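Flocculation protein FLO11 (Saccharomyces cerevisiae, PDB 4UYT) mediates homotypic cell-cell adhesion during yeast flocculation and supports substrate adhesion, invasive growth, pseudohypha formation and biofilm development, here represented by its N-terminal adhesin domain. Local coordinates at residues A[67-72]-A[97-102]; A[27-32]-A[142-147]. All blocks are in the same frame, centred on the assembly; numbering follows the deposited sequence.

In the fold
Contacts 1 and 2 both lie in the interior of the fibronectin type III-like adhesin domain, and each brings a chain segment against the five-stranded antiparallel sheet that contains 64-70 and 143-147. Contact 1 is the more central: strand 64-70, an inner strand of that sheet, faces edge strand 96-104 of the four-stranded sheet. In contact 2, about 16 Å away between centres, edge strand 143-147 is covered by the turn after helix 21-25 and the start of strand 32-43. Neither has a hydrogen bond across its segments. Aliphatic methyls against separate phenylalanine rings dominate contact 1, whereas contact 2 adds a tyrosine whose hydroxyl is hydrogen-bonded outside the two segments, to Tyr125.

Contact 1: A[67-72]-A[97-102]; sequences LKIIGV and FTATFE
Leu67 and Phe97 approach each other from opposite directions between the two sheets: methyl CD2 of Leu67 lies over one face of the Phe97 ring, 4.0 Å from its centroid and offset toward the rim, a CH-pi contact. In the leucine, CG anti to the backbone N (chi1 -179°) carries CD2 onto the ring. The tightest packing follows two residues on, where Ile69 CD1 comes within 3.5 Å of Phe101 CE1 and approaches the ring obliquely. The same methyl also touches Ala99 CB at 4.1 Å; the small alanine side chain lies between the two phenylalanines. Towards Val72 the fit slackens. Its CG1 is 4.2 Å from Phe101 CD2 and 3.7 Å from the backbone O of Glu102, while the side chain of the partly exposed Glu102 starts away from 67-72, and Thr98 and Thr100 lie on the exposed side of their strand. Strand segments 67-70 and 97-102, with axes 10.1 Å apart at closest and inclined by 37°, pack face to face as in a beta sandwich. Val79 and Leu81 of strand 79-83 add to the same core, Phe119 meets Phe101 edge-to-face, strand 120-125 flanks 64-70, and strand 46-55 pairs with 96-104.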
ATOM      1  N   LEU A  67     -12.156   3.203  -1.643  1.00 10.88           N
ATOM      2  CA  LEU A  67     -10.763   2.898  -1.340  1.00  9.47           C
ATOM      3  C   LEU A  67     -10.296   1.913  -2.398  1.00  9.01           C
ATOM      4  O   LEU A  67     -10.924   0.876  -2.609  1.00 10.13           O
ATOM      5  CB  LEU A  67     -10.664   2.292   0.058  1.00  9.78           C
ATOM      6  CG  LEU A  67      -9.252   1.952   0.523  1.00  9.67           C
ATOM      7  CD1 LEU A  67      -8.407   3.195   0.654  1.00 10.22           C
ATOM      8  CD2 LEU A  67      -9.305   1.206   1.843  1.00 10.84           C
ATOM      9  N   LYS A  68      -9.195   2.240  -3.064  1.00  8.95           N
ATOM     10  CA  LYS A  68      -8.673   1.334  -4.067  1.00  9.42           C
ATOM     11  C   LYS A  68      -7.196   1.521  -4.182  1.00  8.76           C
ATOM     12  O   LYS A  68      -6.653   2.610  -3.965  1.00 10.32           O
ATOM     13  CB  LYS A  68      -9.342   1.523  -5.409  1.00 11.53           C
ATOM     14  CG  LYS A  68      -9.263   2.887  -6.015  1.00 13.93           C
ATOM     15  CD  LYS A  68      -9.887   2.854  -7.414  1.00 17.86           C
ATOM     16  CE  LYS A  68     -10.042   4.226  -7.999  1.00 22.53           C
ATOM     17  NZ  LYS A  68     -10.680   4.083  -9.337  1.00 27.35           N
ATOM     18  N   ILE A  69      -6.549   0.434  -4.548  1.00  8.62           N
ATOM     19  CA  ILE A  69      -5.140   0.440  -4.872  1.00  8.67           C
ATOM     20  C   ILE A  69      -5.061   0.689  -6.386  1.00  8.32           C
ATOM     21  O   ILE A  69      -5.766   0.046  -7.174  1.00  9.47           O
ATOM     22  CB  ILE A  69      -4.467  -0.885  -4.496  1.00  8.66           C
ATOM     23  CG1 ILE A  69      -4.863  -1.339  -3.107  1.00 10.38           C
ATOM     24  CG2 ILE A  69      -2.977  -0.749  -4.645  1.00  9.11           C
ATOM     25  CD1 ILE A  69      -4.231  -2.617  -2.647  1.00 11.38           C
ATOM     26  N   ILE A  70      -4.235   1.646  -6.783  1.00  8.41           N
ATOM     27  CA  ILE A  70      -4.082   2.005  -8.179  1.00  9.28           C
ATOM     28  C   ILE A  70      -2.618   2.014  -8.555  1.00  8.87           C
ATOM     29  O   ILE A  70      -1.721   2.002  -7.704  1.00  8.96           O
ATOM     30  CB  ILE A  70      -4.704   3.394  -8.466  1.00 11.60           C
ATOM     31  CG1 ILE A  70      -4.067   4.511  -7.619  1.00 13.44           C
ATOM     32  CG2 ILE A  70      -6.214   3.342  -8.272  1.00 13.05           C
ATOM     33  CD1 ILE A  70      -4.538   5.900  -7.977  1.00 15.53           C
ATOM     34  N   GLY A  71      -2.364   2.042  -9.853  1.00  9.52           N
ATOM     35  CA  GLY A  71      -1.003   2.087 -10.330  1.00 10.64           C
ATOM     36  C   GLY A  71      -0.238   0.805 -10.060  1.00  8.84           C
ATOM     37  O   GLY A  71       0.964   0.840  -9.942  1.00 10.01           O
ATOM     38  N   VAL A  72      -0.936  -0.338  -9.997  1.00  8.46           N
ATOM     39  CA  VAL A  72      -0.282  -1.582  -9.676  1.00  8.00           C
ATOM     40  C   VAL A  72       0.312  -2.178 -10.953  1.00  7.91           C
ATOM     41  O   VAL A  72      -0.349  -2.271 -11.995  1.00  9.10           O
ATOM     42  CB  VAL A  72      -1.258  -2.612  -9.073  1.00  8.16           C
ATOM     43  CG1 VAL A  72      -0.569  -3.939  -8.826  1.00  8.26           C
ATOM     44  CG2 VAL A  72      -1.823  -2.074  -7.767  1.00  8.98           C
ATOM     45  N   PHE A  97      -6.430  -1.942   7.907  1.00  8.61           N
ATOM     46  CA  PHE A  97      -6.872  -2.920   6.923  1.00  8.40           C
ATOM     47  C   PHE A  97      -5.713  -3.644   6.325  1.00  7.50           C
ATOM     48  O   PHE A  97      -4.575  -3.203   6.376  1.00  8.13           O
ATOM     49  CB  PHE A  97      -7.742  -2.282   5.825  1.00  8.49           C
ATOM     50  CG  PHE A  97      -7.040  -1.289   4.919  1.00  8.29           C
ATOM     51  CD1 PHE A  97      -6.393  -1.699   3.764  1.00  8.68           C
ATOM     52  CD2 PHE A  97      -7.045   0.093   5.212  1.00  9.00           C
ATOM     53  CE1 PHE A  97      -5.790  -0.776   2.924  1.00  9.08           C
ATOM     54  CE2 PHE A  97      -6.431   1.020   4.372  1.00  9.53           C
ATOM     55  CZ  PHE A  97      -5.808   0.563   3.225  1.00  9.42           C
ATOM     56  N   THR A  98      -6.044  -4.784   5.743  1.00  8.06           N
ATOM     57  CA  THR A  98      -5.124  -5.555   4.965  1.00  8.49           C
ATOM     58  C   THR A  98      -5.663  -5.736   3.552  1.00  8.72           C
ATOM     59  O   THR A  98      -6.850  -5.626   3.294  1.00 10.75           O
ATOM     60  CB  THR A  98      -4.838  -6.940   5.588  1.00  9.76           C
ATOM     61  OG1 THR A  98      -6.046  -7.713   5.614  1.00 13.77           O
ATOM     62  CG2 THR A  98      -4.271  -6.809   6.959  1.00 10.47           C
ATOM     63  N   ALA A  99      -4.757  -6.047   2.642  1.00  8.01           N
ATOM     64  CA  ALA A  99      -5.133  -6.381   1.271  1.00  8.95           C
ATOM     65  C   ALA A  99      -4.100  -7.332   0.730  1.00  7.68           C
ATOM     66  O   ALA A  99      -2.924  -7.198   1.049  1.00  8.45           O
ATOM     67  CB  ALA A  99      -5.214  -5.131   0.408  1.00  9.95           C
ATOM     68  N   THR A 100      -4.547  -8.246  -0.118  1.00  8.48           N
ATOM     69  CA  THR A 100      -3.667  -9.209  -0.786  1.00  8.11           C
ATOM     70  C   THR A 100      -3.890  -9.112  -2.282  1.00  7.92           C
ATOM     71  O   THR A 100      -5.028  -9.108  -2.748  1.00 10.05           O
ATOM     72  CB  THR A 100      -3.932 -10.634  -0.257  1.00 10.69           C
ATOM     73  OG1 THR A 100      -3.658 -10.706   1.154  1.00 12.33           O
ATOM     74  CG2 THR A 100      -3.064 -11.640  -0.949  1.00 12.68           C
ATOM     75  N   PHE A 101      -2.813  -9.020  -3.037  1.00  6.98           N
ATOM     76  CA  PHE A 101      -2.908  -8.834  -4.476  1.00  6.61           C
ATOM     77  C   PHE A 101      -1.583  -9.227  -5.075  1.00  6.42           C
ATOM     78  O   PHE A 101      -0.619  -9.466  -4.374  1.00  7.11           O
ATOM     79  CB  PHE A 101      -3.314  -7.411  -4.867  1.00  6.96           C
ATOM     80  CG  PHE A 101      -2.376  -6.342  -4.360  1.00  7.14           C
ATOM     81  CD1 PHE A 101      -2.471  -5.851  -3.054  1.00  8.31           C
ATOM     82  CD2 PHE A 101      -1.414  -5.800  -5.189  1.00  7.73           C
ATOM     83  CE1 PHE A 101      -1.619  -4.884  -2.593  1.00  8.91           C
ATOM     84  CE2 PHE A 101      -0.569  -4.804  -4.724  1.00  8.42           C
ATOM     85  CZ  PHE A 101      -0.674  -4.358  -3.425  1.00  8.58           C
ATOM     86  N   GLU A 102      -1.563  -9.333  -6.411  1.00  6.65           N
ATOM     87  CA  GLU A 102      -0.374  -9.762  -7.123  1.00  6.54           C
ATOM     88  C   GLU A 102       0.349  -8.572  -7.783  1.00  5.86           C
ATOM     89  O   GLU A 102      -0.255  -7.638  -8.302  1.00  6.95           O
ATOM     90  CB  GLU A 102      -0.712 -10.832  -8.155  1.00  7.34           C
ATOM     91  CG  GLU A 102      -1.086 -12.146  -7.503  1.00  8.99           C
ATOM     92  CD  GLU A 102      -1.508 -13.201  -8.513  1.00 11.63           C
ATOM     93  OE1 GLU A 102      -2.172 -12.896  -9.512  1.00 16.23           O
ATOM     94  OE2 GLU A 102      -1.210 -14.360  -8.296  1.00 19.78           O
TER

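Contact 2: A[27-32]-A[142-147]; sequences QNIMQY and TSFDLS
Ile29 lies across Phe144 and covers one face of its ring. Methyl CG2 of Ile29 stands almost over the ring centre, 3.6 Å from the centroid and 9° off the normal, a well-centred CH-pi contact. The other branch follows the phenylalanine back toward its root, bringing Ile29 CD1 to 3.6 Å from Phe144 CB. Because CG1 is beside the backbone N and CG2 anti to it (chi1 -61°), both branches can rest on the same aromatic side chain. Tyr32 approaches from the far end of that ring: Tyr32 CE1 is 3.7 Å from Phe144 CZ, and the tyrosine OH lies at the ring edge, in its plane. The two rings are inclined at 50°, with centroids 5.9 Å apart, neither stacked nor edge-to-face. Leu146 completes the cluster, its CD1 lying obliquely against the tyrosine ring, 3.7 Å from Tyr32 CD1, and its CD2 4.2 Å from Ile29 CG2.

Phe144 and Leu146 alternate with the exposed Ser143 and Asp145 along 143-147, an outermost strand of the five-stranded sheet of the Flo11 adhesin domain, whose inward side is covered here by the connection from helix 21-25 to strand 32-43. On that connection Asn28, with positive phi, closes the helix in a Schellman motif, and the chain then passes through Ile29 into strand 32-43.

Further out, Phe123 of the adjacent strand 120-125 stacks on Phe144 and also meets the Tyr32 ring, so three aromatic rings adjoin here. The hydroxyl of the buried Tyr32 is hydrogen-bonded to that of Tyr125. Thr141 fastens the turn, through OG1 to Gln27 O and through a backbone bond with Asn28, while Met24 of the helix and Phe163 border Leu146.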
ATOM      1  N   GLN A  27       0.419  18.014   3.322  1.00 18.22           N
ATOM      2  CA  GLN A  27      -0.860  17.984   2.617  1.00 18.03           C
ATOM      3  C   GLN A  27      -2.047  17.998   3.569  1.00 16.55           C
ATOM      4  O   GLN A  27      -3.181  17.857   3.120  1.00 18.71           O
ATOM      5  CB  GLN A  27      -0.953  16.712   1.768  1.00 18.30           C
ATOM      6  CG  GLN A  27       0.115  16.604   0.701  1.00 20.21           C
ATOM      7  CD  GLN A  27       0.001  15.299  -0.049  1.00 21.47           C
ATOM      8  OE1 GLN A  27       0.718  14.336   0.243  1.00 23.33           O
ATOM      9  NE2 GLN A  27      -0.920  15.242  -1.004  1.00 20.33           N
ATOM     10  N   ASN A  28      -1.781  18.124   4.866  1.00 16.73           N
ATOM     11  CA  ASN A  28      -2.817  18.023   5.880  1.00 15.20           C
ATOM     12  C   ASN A  28      -3.559  16.685   5.844  1.00 14.73           C
ATOM     13  O   ASN A  28      -4.740  16.606   6.152  1.00 15.73           O
ATOM     14  CB  ASN A  28      -3.795  19.196   5.748  1.00 16.54           C
ATOM     15  CG  ASN A  28      -4.716  19.315   6.932  1.00 17.51           C
ATOM     16  OD1 ASN A  28      -4.319  19.119   8.079  1.00 19.44           O
ATOM     17  ND2 ASN A  28      -5.964  19.652   6.657  1.00 18.07           N
ATOM     18  N   ILE A  29      -2.853  15.628   5.462  1.00 14.23           N
ATOM     19  CA  ILE A  29      -3.403  14.273   5.496  1.00 12.93           C
ATOM     20  C   ILE A  29      -2.990  13.630   6.812  1.00 12.77           C
ATOM     21  O   ILE A  29      -1.829  13.718   7.216  1.00 14.31           O
ATOM     22  CB  ILE A  29      -2.890  13.397   4.319  1.00 13.03           C
ATOM     23  CG1 ILE A  29      -3.300  13.999   2.970  1.00 12.90           C
ATOM     24  CG2 ILE A  29      -3.444  11.978   4.399  1.00 13.40           C
ATOM     25  CD1 ILE A  29      -2.504  13.469   1.799  1.00 13.94           C
ATOM     26  N   MET A  30      -3.917  12.955   7.478  1.00 12.47           N
ATOM     27  CA  MET A  30      -3.563  12.196   8.680  1.00 12.77           C
ATOM     28  C   MET A  30      -2.486  11.185   8.343  1.00 12.17           C
ATOM     29  O   MET A  30      -2.488  10.588   7.270  1.00 12.55           O
ATOM     30  CB  MET A  30      -4.784  11.471   9.236  1.00 12.35           C
ATOM     31  CG  MET A  30      -4.512  10.702  10.524  1.00 13.38           C
ATOM     32  SD  MET A  30      -5.937   9.787  11.122  1.00 12.65           S
ATOM     33  CE  MET A  30      -6.008   8.468   9.915  1.00 12.01           C
ATOM     34  N   GLN A  31      -1.567  10.960   9.259  1.00 12.23           N
ATOM     35  CA  GLN A  31      -0.530   9.979   9.036  1.00 12.24           C
ATOM     36  C   GLN A  31      -1.072   8.555   8.968  1.00 11.26           C
ATOM     37  O   GLN A  31      -1.873   8.123   9.788  1.00 12.07           O
ATOM     38  CB  GLN A  31       0.526  10.066  10.103  1.00 13.94           C
ATOM     39  CG  GLN A  31       1.329  11.361  10.026  1.00 16.68           C
ATOM     40  CD  GLN A  31       2.180  11.589  11.243  1.00 17.28           C
ATOM     41  OE1 GLN A  31       2.367  10.699  12.097  1.00 19.25           O
ATOM     42  NE2 GLN A  31       2.739  12.774  11.320  1.00 17.77           N
ATOM     43  N   TYR A  32      -0.587   7.818   7.975  1.00 10.69           N
ATOM     44  CA  TYR A  32      -0.801   6.364   7.842  1.00  9.50           C
ATOM     45  C   TYR A  32       0.572   5.708   7.720  1.00  9.32           C
ATOM     46  O   TYR A  32       1.524   6.337   7.270  1.00 10.77           O
ATOM     47  CB  TYR A  32      -1.606   6.017   6.580  1.00  9.11           C
ATOM     48  CG  TYR A  32      -3.036   6.467   6.583  1.00  9.16           C
ATOM     49  CD1 TYR A  32      -3.370   7.805   6.389  1.00 10.03           C
ATOM     50  CD2 TYR A  32      -4.080   5.532   6.691  1.00  9.42           C
ATOM     51  CE1 TYR A  32      -4.691   8.213   6.352  1.00 10.05           C
ATOM     52  CE2 TYR A  32      -5.402   5.939   6.659  1.00  9.27           C
ATOM     53  CZ  TYR A  32      -5.697   7.283   6.498  1.00  9.79           C
ATOM     54  OH  TYR A  32      -7.010   7.685   6.449  1.00 10.22           O
ATOM     55  N   THR A 142      -9.714  15.003   2.881  1.00 13.92           N
ATOM     56  CA  THR A 142     -10.670  13.914   2.753  1.00 13.96           C
ATOM     57  C   THR A 142     -10.523  13.009   1.532  1.00 13.82           C
ATOM     58  O   THR A 142     -10.939  11.866   1.590  1.00 14.39           O
ATOM     59  CB  THR A 142     -12.109  14.446   2.792  1.00 14.77           C
ATOM     60  OG1 THR A 142     -12.258  15.467   1.795  1.00 17.29           O
ATOM     61  CG2 THR A 142     -12.433  15.031   4.157  1.00 17.14           C
ATOM     62  N   SER A 143      -9.961  13.526   0.443  1.00 13.94           N
ATOM     63  CA  SER A 143      -9.653  12.726  -0.734  1.00 14.12           C
ATOM     64  C   SER A 143      -8.179  12.901  -1.034  1.00 14.32           C
ATOM     65  O   SER A 143      -7.686  14.024  -1.167  1.00 15.30           O
ATOM     66  CB  SER A 143     -10.492  13.149  -1.943  1.00 18.00           C
ATOM     67  OG  SER A 143     -11.824  12.653  -1.852  1.00 18.67           O
ATOM     68  N   PHE A 144      -7.466  11.799  -1.137  1.00 12.89           N
ATOM     69  CA  PHE A 144      -6.033  11.841  -1.320  1.00 12.90           C
ATOM     70  C   PHE A 144      -5.535  10.486  -1.761  1.00 11.92           C
ATOM     71  O   PHE A 144      -6.218   9.465  -1.623  1.00 12.27           O
ATOM     72  CB  PHE A 144      -5.347  12.262  -0.006  1.00 12.81           C
ATOM     73  CG  PHE A 144      -5.687  11.381   1.180  1.00 11.91           C
ATOM     74  CD1 PHE A 144      -4.965  10.217   1.466  1.00 10.81           C
ATOM     75  CD2 PHE A 144      -6.729  11.710   2.023  1.00 12.91           C
ATOM     76  CE1 PHE A 144      -5.303   9.405   2.550  1.00 10.30           C
ATOM     77  CE2 PHE A 144      -7.054  10.921   3.106  1.00 12.07           C
ATOM     78  CZ  PHE A 144      -6.354   9.754   3.365  1.00 10.77           C
ATOM     79  N   ASP A 145      -4.337  10.516  -2.312  1.00 11.82           N
ATOM     80  CA  ASP A 145      -3.627   9.313  -2.712  1.00 11.78           C
ATOM     81  C   ASP A 145      -2.375   9.217  -1.867  1.00 11.49           C
ATOM     82  O   ASP A 145      -1.688  10.229  -1.698  1.00 15.84           O
ATOM     83  CB  ASP A 145      -3.201   9.394  -4.176  1.00 14.19           C
ATOM     84  CG  ASP A 145      -4.360   9.367  -5.151  1.00 16.58           C
ATOM     85  OD1 ASP A 145      -5.505   9.052  -4.777  1.00 20.11           O
ATOM     86  OD2 ASP A 145      -4.094   9.627  -6.336  1.00 24.32           O
ATOM     87  N   LEU A 146      -2.061   8.039  -1.353  1.00  9.64           N
ATOM     88  CA  LEU A 146      -0.833   7.752  -0.622  1.00  9.48           C
ATOM     89  C   LEU A 146      -0.004   6.812  -1.468  1.00  9.08           C
ATOM     90  O   LEU A 146      -0.474   5.758  -1.900  1.00 10.84           O
ATOM     91  CB  LEU A 146      -1.123   7.113   0.715  1.00  9.73           C
ATOM     92  CG  LEU A 146      -1.943   7.979   1.665  1.00 11.10           C
ATOM     93  CD1 LEU A 146      -2.118   7.259   2.994  1.00 12.26           C
ATOM     94  CD2 LEU A 146      -1.353   9.370   1.864  1.00 11.85           C
ATOM     95  N   SER A 147       1.243   7.192  -1.678  0.71  8.77           N
ATOM     96  CA  SER A 147       2.112   6.461  -2.567  0.71  8.39           C
ATOM     97  C   SER A 147       3.230   5.729  -1.835  0.71  7.78           C
ATOM     98  O   SER A 147       3.701   6.185  -0.797  0.71  8.54           O
ATOM     99  CB  SER A 147       2.722   7.418  -3.567  0.71  9.94           C
ATOM    100  OG  SER A 147       3.535   8.342  -2.884  0.71 12.59           O
TER